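Local coordinates for phage tail sheath protein (Desulfitobacterium hafniense, PDB 3HXL) that probably builds the contractile tail sheath of a phage or phage-like particle, at residues 394-406 and 417-429. Numbering follows the deposited sequence.
Sequences DAIKNFDGQTDLT and YIEAYAWPVDSIE
K397 lays its amino group over one face of the W423 indole, with NZ 3.6 Å from the centroid of the five-membered ring and close to the ring normal, a cation-pi contact. Over the same face, toward the rim of the six-membered ring, comes the N398 amide: ND2 lies 3.9 Å from CE3, and the amide plane stands almost upright on the ring (81°). The lysine chain runs straight as far as CE, which passes V425 O at 3.4 Å, then bends at chi4 (62°), bringing NZ over the indole and into a weak hydrogen bond with S427 O. Backbone bonds tie this end together. K397 N donates to W423 O (2.8 Å), V425 N donates to A395 O, and a water links K397 O to W423 N.

Over 399-403 the two backbones part. The F399 ring turns an edge to Y421 O, its CD1 3.7 Å away, while a second water sits between that carbonyl and D404 OD1, close to both. The same carboxylate oxygen accepts D400 N, and D400 OD1 takes Q402 N in an Asx turn, so this loop is braced from within.

Pairing resumes where Y421 N donates to D404 O, and T406 and E419 exchange two backbone bonds. L405, its CG swung anti to the backbone N (chi1 -164°), packs CG against A420 CB at 3.7 Å and CD2 against I418 CG2; L405 and I418 also reach helix 373-392. The arrangement is an antiparallel beta hairpin, 405-408 with 415-422, which strand 431-438 extends to a three-stranded sheet packed on helices in the sheath C-terminal domain.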
loop_
_atom_site.group_PDB
_atom_site.type_symbol
_atom_site.label_atom_id
_atom_site.label_comp_id
_atom_site.label_asym_id
_atom_site.label_seq_id
_atom_site.Cartn_x
_atom_site.Cartn_y
_atom_site.Cartn_z
ATOM N N ASP A 394 -17.997 15.886 -9.705
ATOM C CA ASP A 394 -18.696 14.820 -10.408
ATOM C C ASP A 394 -18.549 13.437 -9.761
ATOM O O ASP A 394 -18.457 12.425 -10.464
ATOM C CB ASP A 394 -18.231 14.768 -11.871
ATOM C CG ASP A 394 -18.498 16.069 -12.618
ATOM O OD1 ASP A 394 -19.670 16.508 -12.662
ATOM O OD2 ASP A 394 -17.537 16.652 -13.169
ATOM N N ALA A 395 -18.517 13.401 -8.430
ATOM C CA ALA A 395 -18.422 12.138 -7.690
ATOM C C ALA A 395 -19.849 11.632 -7.482
ATOM O O ALA A 395 -20.108 10.427 -7.500
ATOM C CB ALA A 395 -17.730 12.354 -6.346
ATOM N N ILE A 396 -20.772 12.568 -7.273
ATOM C CA ILE A 396 -22.182 12.235 -7.105
ATOM C C ILE A 396 -22.990 13.167 -7.991
ATOM O O ILE A 396 -22.457 14.132 -8.536
ATOM C CB ILE A 396 -22.670 12.412 -5.650
ATOM C CG1 ILE A 396 -22.559 13.882 -5.234
ATOM C CG2 ILE A 396 -21.853 11.509 -4.719
ATOM C CD1 ILE A 396 -23.175 14.190 -3.877
ATOM N N LYS A 397 -24.277 12.886 -8.126
ATOM C CA LYS A 397 -25.134 13.710 -8.956
ATOM C C LYS A 397 -26.521 13.824 -8.362
ATOM O O LYS A 397 -26.887 13.074 -7.460
ATOM C CB LYS A 397 -25.224 13.110 -10.358
ATOM C CG LYS A 397 -25.662 11.654 -10.364
ATOM C CD LYS A 397 -25.507 11.043 -11.744
ATOM C CE LYS A 397 -25.939 9.587 -11.754
ATOM N NZ LYS A 397 -27.373 9.443 -11.396
ATOM N N ASN A 398 -27.285 14.778 -8.878
ATOM C CA ASN A 398 -28.649 15.003 -8.432
ATOM C C ASN A 398 -28.757 15.218 -6.924
ATOM O O ASN A 398 -29.710 14.760 -6.295
ATOM C CB ASN A 398 -29.536 13.823 -8.842
ATOM C CG ASN A 398 -29.420 13.491 -10.320
ATOM O OD1 ASN A 398 -29.368 14.386 -11.169
ATOM N ND2 ASN A 398 -29.391 12.200 -10.637
ATOM N N PHE A 399 -27.781 15.906 -6.339
ATOM C CA PHE A 399 -27.832 16.174 -4.910
ATOM C C PHE A 399 -28.500 17.520 -4.670
ATOM O O PHE A 399 -28.023 18.548 -5.148
ATOM C CB PHE A 399 -26.438 16.209 -4.288
ATOM C CG PHE A 399 -26.451 16.579 -2.833
ATOM C CD1 PHE A 399 -26.904 15.671 -1.880
ATOM C CD2 PHE A 399 -26.081 17.857 -2.423
ATOM C CE1 PHE A 399 -26.990 16.027 -0.536
ATOM C CE2 PHE A 399 -26.164 18.230 -1.082
ATOM C CZ PHE A 399 -26.621 17.311 -0.135
ATOM N N ASP A 400 -29.601 17.504 -3.924
ATOM C CA ASP A 400 -30.341 18.724 -3.608
ATOM C C ASP A 400 -30.242 18.978 -2.105
ATOM O O ASP A 400 -30.944 18.347 -1.316
ATOM C CB ASP A 400 -31.812 18.566 -4.002
ATOM C CG ASP A 400 -32.556 19.890 -4.028
ATOM O OD1 ASP A 400 -32.177 20.807 -3.267
ATOM O OD2 ASP A 400 -33.527 20.006 -4.802
ATOM N N GLY A 401 -29.367 19.902 -1.720
ATOM C CA GLY A 401 -29.185 20.222 -0.317
ATOM C C GLY A 401 -30.457 20.672 0.376
ATOM O O GLY A 401 -30.535 20.695 1.606
ATOM N N GLN A 402 -31.465 21.030 -0.409
ATOM C CA GLN A 402 -32.724 21.479 0.162
ATOM C C GLN A 402 -33.629 20.341 0.606
ATOM O O GLN A 402 -34.701 20.583 1.152
ATOM C CB GLN A 402 -33.470 22.364 -0.835
ATOM C CG GLN A 402 -32.906 23.764 -0.922
ATOM C CD GLN A 402 -33.773 24.685 -1.744
ATOM O OE1 GLN A 402 -35.000 24.607 -1.696
ATOM N NE2 GLN A 402 -33.140 25.578 -2.491
ATOM N N THR A 403 -33.207 19.100 0.388
ATOM C CA THR A 403 -34.042 17.979 0.788
ATOM C C THR A 403 -33.321 16.646 0.947
ATOM O O THR A 403 -33.851 15.719 1.559
ATOM C CB THR A 403 -35.195 17.781 -0.215
ATOM O OG1 THR A 403 -35.948 16.615 0.144
ATOM C CG2 THR A 403 -34.649 17.613 -1.626
ATOM N N ASP A 404 -32.110 16.553 0.415
ATOM C CA ASP A 404 -31.355 15.306 0.470
ATOM C C ASP A 404 -30.530 15.047 1.727
ATOM O O ASP A 404 -29.771 14.079 1.777
ATOM C CB ASP A 404 -30.469 15.203 -0.773
ATOM C CG ASP A 404 -31.280 15.007 -2.040
ATOM O OD1 ASP A 404 -30.698 15.027 -3.144
ATOM O OD2 ASP A 404 -32.510 14.826 -1.931
ATOM N N LEU A 405 -30.681 15.891 2.743
ATOM C CA LEU A 405 -29.928 15.703 3.980
ATOM C C LEU A 405 -30.595 16.407 5.158
ATOM O O LEU A 405 -30.909 17.596 5.089
ATOM C CB LEU A 405 -28.498 16.216 3.800
ATOM C CG LEU A 405 -27.440 15.792 4.821
ATOM C CD1 LEU A 405 -26.069 15.879 4.174
ATOM C CD2 LEU A 405 -27.510 16.669 6.067
ATOM N N THR A 406 -30.811 15.658 6.236
ATOM C CA THR A 406 -31.447 16.190 7.435
ATOM C C THR A 406 -30.705 15.733 8.688
ATOM O O THR A 406 -29.917 14.787 8.642
ATOM C CB THR A 406 -32.913 15.727 7.534
ATOM O OG1 THR A 406 -32.963 14.293 7.567
ATOM C CG2 THR A 406 -33.711 16.225 6.335
ATOM N N TYR A 417 -28.538 12.200 14.818
ATOM C CA TYR A 417 -28.729 11.342 13.662
ATOM C C TYR A 417 -28.804 12.159 12.379
ATOM O O TYR A 417 -29.528 13.152 12.299
ATOM C CB TYR A 417 -30.002 10.509 13.836
ATOM C CG TYR A 417 -29.854 9.381 14.835
ATOM C CD1 TYR A 417 -29.259 8.171 14.467
ATOM C CD2 TYR A 417 -30.280 9.529 16.158
ATOM C CE1 TYR A 417 -29.090 7.137 15.389
ATOM C CE2 TYR A 417 -30.114 8.499 17.091
ATOM C CZ TYR A 417 -29.517 7.307 16.697
ATOM O OH TYR A 417 -29.341 6.288 17.606
ATOM N N ILE A 418 -28.042 11.734 11.378
ATOM C CA ILE A 418 -28.022 12.417 10.094
ATOM C C ILE A 418 -28.447 11.453 8.998
ATOM O O ILE A 418 -27.914 10.352 8.892
ATOM C CB ILE A 418 -26.619 12.929 9.763
ATOM C CG1 ILE A 418 -26.087 13.761 10.929
ATOM C CG2 ILE A 418 -26.656 13.754 8.482
ATOM C CD1 ILE A 418 -24.657 14.197 10.752
ATOM N N GLU A 419 -29.417 11.868 8.192
ATOM C CA GLU A 419 -29.902 11.043 7.091
ATOM C C GLU A 419 -29.698 11.800 5.784
ATOM O O GLU A 419 -30.019 12.982 5.687
ATOM C CB GLU A 419 -31.389 10.722 7.272
ATOM C CG GLU A 419 -31.699 9.763 8.416
ATOM C CD GLU A 419 -33.160 9.337 8.437
ATOM O OE1 GLU A 419 -34.034 10.205 8.637
ATOM O OE2 GLU A 419 -33.433 8.134 8.249
ATOM N N ALA A 420 -29.160 11.118 4.777
ATOM C CA ALA A 420 -28.925 11.758 3.492
ATOM C C ALA A 420 -29.052 10.782 2.334
ATOM O O ALA A 420 -29.041 9.565 2.520
ATOM C CB ALA A 420 -27.539 12.384 3.477
ATOM N N TYR A 421 -29.183 11.333 1.135
ATOM C CA TYR A 421 -29.250 10.527 -0.072
ATOM C C TYR A 421 -28.112 10.965 -0.959
ATOM O O TYR A 421 -27.962 12.149 -1.254
ATOM C CB TYR A 421 -30.572 10.719 -0.807
ATOM C CG TYR A 421 -31.693 9.901 -0.230
ATOM C CD1 TYR A 421 -31.575 8.516 -0.102
ATOM C CD2 TYR A 421 -32.874 10.508 0.197
ATOM C CE1 TYR A 421 -32.606 7.757 0.437
ATOM C CE2 TYR A 421 -33.910 9.758 0.738
ATOM C CZ TYR A 421 -33.768 8.384 0.855
ATOM O OH TYR A 421 -34.792 7.639 1.389
ATOM N N ALA A 422 -27.295 10.000 -1.361
ATOM C CA ALA A 422 -26.162 10.272 -2.231
ATOM C C ALA A 422 -26.351 9.440 -3.484
ATOM O O ALA A 422 -26.666 8.252 -3.407
ATOM C CB ALA A 422 -24.868 9.894 -1.541
ATOM N N TRP A 423 -26.162 10.067 -4.637
ATOM C CA TRP A 423 -26.321 9.375 -5.904
ATOM C C TRP A 423 -24.985 9.316 -6.638
ATOM O O TRP A 423 -24.583 10.285 -7.280
ATOM C CB TRP A 423 -27.347 10.109 -6.767
ATOM C CG TRP A 423 -28.201 9.208 -7.585
ATOM C CD1 TRP A 423 -27.805 8.088 -8.259
ATOM C CD2 TRP A 423 -29.599 9.360 -7.844
ATOM N NE1 TRP A 423 -28.872 7.532 -8.921
ATOM C CE2 TRP A 423 -29.986 8.291 -8.683
ATOM C CE3 TRP A 423 -30.566 10.294 -7.448
ATOM C CZ2 TRP A 423 -31.299 8.133 -9.138
ATOM C CZ3 TRP A 423 -31.874 10.137 -7.900
ATOM C CH2 TRP A 423 -32.227 9.061 -8.735
ATOM N N PRO A 424 -24.267 8.184 -6.537
ATOM C CA PRO A 424 -22.974 8.044 -7.215
ATOM C C PRO A 424 -23.169 8.175 -8.722
ATOM O O PRO A 424 -24.159 7.684 -9.262
ATOM C CB PRO A 424 -22.528 6.637 -6.824
ATOM C CG PRO A 424 -23.148 6.451 -5.480
ATOM C CD PRO A 424 -24.537 7.013 -5.685
ATOM N N VAL A 425 -22.231 8.829 -9.396
ATOM C CA VAL A 425 -22.330 9.009 -10.841
ATOM C C VAL A 425 -22.485 7.692 -11.594
ATOM O O VAL A 425 -23.242 7.603 -12.562
ATOM C CB VAL A 425 -21.099 9.741 -11.394
ATOM C CG1 VAL A 425 -21.133 11.194 -10.972
ATOM C CG2 VAL A 425 -19.831 9.071 -10.890
ATOM N N ASP A 426 -21.766 6.668 -11.150
ATOM C CA ASP A 426 -21.846 5.366 -11.802
ATOM C C ASP A 426 -22.888 4.494 -11.111
ATOM O O ASP A 426 -22.596 3.387 -10.662
ATOM C CB ASP A 426 -20.471 4.683 -11.789
ATOM C CG ASP A 426 -19.920 4.494 -10.387
ATOM O OD1 ASP A 426 -19.915 5.469 -9.602
ATOM O OD2 ASP A 426 -19.480 3.368 -10.076
ATOM N N SER A 427 -24.112 5.006 -11.037
ATOM C CA SER A 427 -25.205 4.292 -10.396
ATOM C C SER A 427 -26.517 5.032 -10.654
ATOM O O SER A 427 -26.620 6.231 -10.398
ATOM C CB SER A 427 -24.944 4.196 -8.889
ATOM O OG SER A 427 -25.972 3.484 -8.222
ATOM N N ILE A 428 -27.515 4.322 -11.167
ATOM C CA ILE A 428 -28.808 4.935 -11.451
ATOM C C ILE A 428 -29.769 4.742 -10.284
ATOM O O ILE A 428 -30.988 4.803 -10.448
ATOM C CB ILE A 428 -29.456 4.347 -12.730
ATOM C CG1 ILE A 428 -29.777 2.862 -12.535
ATOM C CG2 ILE A 428 -28.532 4.562 -13.921
ATOM C CD1 ILE A 428 -28.563 1.963 -12.375
ATOM N N GLU A 429 -29.209 4.511 -9.104
ATOM C CA GLU A 429 -30.004 4.310 -7.906
ATOM C C GLU A 429 -29.367 5.070 -6.741
ATOM O O GLU A 429 -28.158 4.985 -6.525
ATOM C CB GLU A 429 -30.086 2.816 -7.599
ATOM C CG GLU A 429 -30.944 2.459 -6.407
ATOM C CD GLU A 429 -31.161 0.963 -6.286
ATOM O OE1 GLU A 429 -31.794 0.380 -7.194
ATOM O OE2 GLU A 429 -30.696 0.370 -5.288
HETATM O O HOH W 1 -26.391 12.851 -4.740
HETATM O O HOH W 2 -29.070 12.912 -3.506
#